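Local coordinates for B12-binding domain-containing protein (Kitasatospora setae, PDB 6WTE) that binds cobalamin and a [4Fe-4S] cluster and probably acts as a methyltransferase of the radical SAM family that works by a non-radical route, at residues 130-135 against 188-193. Residues are numbered along the deposited sequence; the frame is centred on the assembly and turned at random.
Sequences EKILCE and VWQVDQ
The first turn of helix 130-141 meets a short 3-10 turn and the loop after it, with the CA atoms of K131 and Q190 5.7 Å apart. E130, its chain bent at chi2 (-95°), reaches the loop with OE2: D192 N donates to E130 OE2 (2.8 Å), nearly straight, on the anti side and 22° out of the carboxylate plane. OE1 is hydrogen-bonded to cobalamin O8R, so a forked acid suits a place between loop and cofactor; an alanine here would probably cost the D192 amide its acceptor across the contact and O8R its bond to this side chain. K131 has a long aliphatic chain that can lie over the loop carbonyls, CD 3.2 Å from W189 O, while its charge goes on toward D192: NZ bonds weakly to a water that donates firmly to D192 OD1. D192 itself is braced by S195 and L194. I132, branched and apolar, sets CG1 3.8 Å from W189 CH2, while its CD1 lies against the Q190 amide, whose NE2 can offer two N-H bonds, to K126 O and P128 O. A second water joins I132 N to Q190 O. The loop thus packs against the first turn of a helix in the Rossmann-like B12-binding domain, where E130 forms part of the cobalamin pocket.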
ATOM      1  N   GLU A 130       5.071  13.125  -9.046  1.00 15.52           N
ATOM      2  CA  GLU A 130       6.328  13.825  -9.310  1.00 13.19           C
ATOM      3  C   GLU A 130       6.181  14.910 -10.376  1.00 14.01           C
ATOM      4  O   GLU A 130       6.780  15.985 -10.256  1.00 15.48           O
ATOM      5  CB  GLU A 130       7.419  12.826  -9.708  1.00 14.21           C
ATOM      6  CG  GLU A 130       7.045  11.875 -10.843  1.00 14.77           C
ATOM      7  CD  GLU A 130       6.521  10.549 -10.338  1.00 14.43           C
ATOM      8  OE1 GLU A 130       5.843  10.543  -9.293  1.00 13.79           O
ATOM      9  OE2 GLU A 130       6.806   9.508 -10.975  1.00 13.45           O
ATOM     10  N   LYS A 131       5.375  14.669 -11.414  1.00 14.64           N
ATOM     11  CA  LYS A 131       5.267  15.674 -12.470  1.00 16.12           C
ATOM     12  C   LYS A 131       4.300  16.786 -12.087  1.00 16.12           C
ATOM     13  O   LYS A 131       4.606  17.974 -12.258  1.00 15.73           O
ATOM     14  CB  LYS A 131       4.859  15.011 -13.786  1.00 16.25           C
ATOM     15  CG  LYS A 131       5.975  14.133 -14.348  1.00 17.03           C
ATOM     16  CD  LYS A 131       5.710  13.688 -15.775  1.00 21.43           C
ATOM     17  CE  LYS A 131       6.752  12.663 -16.224  1.00 23.70           C
ATOM     18  NZ  LYS A 131       8.147  13.086 -15.926  1.00 29.20           N
ATOM     19  N   ILE A 132       3.131  16.416 -11.556  1.00 13.15           N
ATOM     20  CA  ILE A 132       2.150  17.408 -11.115  1.00 12.08           C
ATOM     21  C   ILE A 132       2.749  18.301 -10.035  1.00 12.27           C
ATOM     22  O   ILE A 132       2.543  19.520 -10.030  1.00 12.87           O
ATOM     23  CB  ILE A 132       0.875  16.702 -10.619  1.00 11.53           C
ATOM     24  CG1 ILE A 132       0.221  15.931 -11.766  1.00 11.78           C
ATOM     25  CG2 ILE A 132      -0.102  17.721  -9.980  1.00 12.39           C
ATOM     26  CD1 ILE A 132      -0.917  15.021 -11.342  1.00 16.33           C
ATOM     27  N   LEU A 133       3.504  17.708  -9.105  1.00 10.69           N
ATOM     28  CA  LEU A 133       4.084  18.497  -8.020  1.00 13.68           C
ATOM     29  C   LEU A 133       5.086  19.520  -8.549  1.00 13.19           C
ATOM     30  O   LEU A 133       5.163  20.644  -8.036  1.00 14.72           O
ATOM     31  CB  LEU A 133       4.739  17.574  -6.988  1.00 11.28           C
ATOM     32  CG  LEU A 133       5.315  18.273  -5.752  1.00 12.14           C
ATOM     33  CD1 LEU A 133       4.246  19.145  -5.088  1.00 14.72           C
ATOM     34  CD2 LEU A 133       5.880  17.260  -4.757  1.00 12.36           C
ATOM     35  N   CYS A 134       5.869  19.152  -9.570  1.00 12.91           N
ATOM     36  CA  CYS A 134       6.791  20.119 -10.155  1.00 13.95           C
ATOM     37  C   CYS A 134       6.044  21.278 -10.795  1.00 14.00           C
ATOM     38  O   CYS A 134       6.469  22.432 -10.682  1.00 14.08           O
ATOM     39  CB  CYS A 134       7.692  19.454 -11.187  1.00 14.14           C
ATOM     40  SG  CYS A 134       8.972  18.423 -10.462  1.00 15.67           S
ATOM     41  N   GLU A 135       4.948  20.990 -11.502  1.00 14.34           N
ATOM     42  CA  GLU A 135       4.173  22.074 -12.091  1.00 13.46           C
ATOM     43  C   GLU A 135       3.554  22.942 -11.007  1.00 14.50           C
ATOM     44  O   GLU A 135       3.543  24.170 -11.123  1.00 13.60           O
ATOM     45  CB  GLU A 135       3.101  21.519 -13.032  1.00 14.68           C
ATOM     46  CG  GLU A 135       3.691  20.810 -14.243  1.00 17.49           C
ATOM     47  CD  GLU A 135       2.676  20.523 -15.334  1.00 30.98           C
ATOM     48  OE1 GLU A 135       1.561  21.090 -15.290  1.00 27.81           O
ATOM     49  OE2 GLU A 135       3.001  19.726 -16.241  1.00 35.14           O
ATOM     50  N   VAL A 188      -0.262   7.130 -16.648  1.00 11.73           N
ATOM     51  CA  VAL A 188       1.113   6.928 -17.103  1.00 10.49           C
ATOM     52  C   VAL A 188       1.824   8.266 -17.292  1.00 15.87           C
ATOM     53  O   VAL A 188       3.018   8.398 -16.989  1.00 13.58           O
ATOM     54  CB  VAL A 188       1.131   6.085 -18.392  1.00 13.69           C
ATOM     55  CG1 VAL A 188       2.545   5.991 -18.953  1.00 18.70           C
ATOM     56  CG2 VAL A 188       0.575   4.699 -18.118  1.00 14.31           C
ATOM     57  N   TRP A 189       1.104   9.285 -17.786  1.00 11.89           N
ATOM     58  CA  TRP A 189       1.724  10.588 -18.011  1.00 15.11           C
ATOM     59  C   TRP A 189       2.223  11.220 -16.721  1.00 15.18           C
ATOM     60  O   TRP A 189       3.069  12.123 -16.769  1.00 15.27           O
ATOM     61  CB  TRP A 189       0.744  11.546 -18.708  1.00 14.84           C
ATOM     62  CG  TRP A 189      -0.422  12.005 -17.864  1.00 14.79           C
ATOM     63  CD1 TRP A 189      -1.661  11.434 -17.794  1.00 13.68           C
ATOM     64  CD2 TRP A 189      -0.455  13.138 -16.985  1.00 18.24           C
ATOM     65  NE1 TRP A 189      -2.462  12.138 -16.921  1.00 15.13           N
ATOM     66  CE2 TRP A 189      -1.742  13.186 -16.411  1.00 15.56           C
ATOM     67  CE3 TRP A 189       0.482  14.112 -16.623  1.00 19.02           C
ATOM     68  CZ2 TRP A 189      -2.116  14.170 -15.498  1.00 15.96           C
ATOM     69  CZ3 TRP A 189       0.106  15.090 -15.713  1.00 18.09           C
ATOM     70  CH2 TRP A 189      -1.179  15.111 -15.162  1.00 16.50           C
ATOM     71  N   GLN A 190       1.717  10.776 -15.572  1.00 13.06           N
ATOM     72  CA  GLN A 190       2.120  11.337 -14.289  1.00 12.53           C
ATOM     73  C   GLN A 190       3.433  10.756 -13.781  1.00 13.96           C
ATOM     74  O   GLN A 190       4.014  11.314 -12.844  1.00 13.01           O
ATOM     75  CB  GLN A 190       1.020  11.101 -13.246  1.00 11.11           C
ATOM     76  CG  GLN A 190      -0.348  11.685 -13.649  1.00 13.00           C
ATOM     77  CD  GLN A 190      -1.458  11.370 -12.662  1.00 11.76           C
ATOM     78  OE1 GLN A 190      -2.626  11.252 -13.045  1.00 13.87           O
ATOM     79  NE2 GLN A 190      -1.109  11.262 -11.382  1.00  9.79           N
ATOM     80  N   VAL A 191       3.908   9.664 -14.386  1.00 12.19           N
ATOM     81  CA  VAL A 191       5.046   8.901 -13.883  1.00 13.61           C
ATOM     82  C   VAL A 191       6.337   9.413 -14.512  1.00 13.89           C
ATOM     83  O   VAL A 191       6.426   9.559 -15.737  1.00 14.33           O
ATOM     84  CB  VAL A 191       4.863   7.402 -14.184  1.00 12.98           C
ATOM     85  CG1 VAL A 191       6.079   6.618 -13.726  1.00 12.44           C
ATOM     86  CG2 VAL A 191       3.603   6.877 -13.518  1.00 12.96           C
ATOM     87  N   ASP A 192       7.349   9.655 -13.678  1.00 12.49           N
ATOM     88  CA  ASP A 192       8.706   9.893 -14.165  1.00 12.46           C
ATOM     89  C   ASP A 192       9.320   8.537 -14.487  1.00 13.95           C
ATOM     90  O   ASP A 192       9.790   7.823 -13.599  1.00 15.25           O
ATOM     91  CB  ASP A 192       9.522  10.658 -13.126  1.00 13.99           C
ATOM     92  CG  ASP A 192      10.970  10.877 -13.542  1.00 20.04           C
ATOM     93  OD1 ASP A 192      11.388  10.452 -14.646  1.00 16.13           O
ATOM     94  OD2 ASP A 192      11.700  11.492 -12.739  1.00 20.16           O
ATOM     95  N   GLN A 193       9.314   8.179 -15.767  1.00 12.82           N
ATOM     96  CA  GLN A 193       9.816   6.893 -16.230  1.00 13.08           C
ATOM     97  C   GLN A 193      11.300   6.917 -16.559  1.00 12.29           C
ATOM     98  O   GLN A 193      11.841   5.886 -16.966  1.00 14.79           O
ATOM     99  CB  GLN A 193       9.041   6.444 -17.467  1.00 13.75           C
ATOM    100  CG  GLN A 193       7.545   6.346 -17.270  1.00 12.90           C
ATOM    101  CD  GLN A 193       6.825   6.042 -18.563  1.00 16.13           C
ATOM    102  OE1 GLN A 193       6.223   6.928 -19.174  1.00 21.33           O
ATOM    103  NE2 GLN A 193       6.895   4.792 -19.002  1.00 14.03           N
TER
HETATM  104  O   HOH W   1      11.123  12.171 -16.685  1.00 29.72           O
HETATM  105  O   HOH W   2       2.763  13.478 -11.516  1.00 14.26           O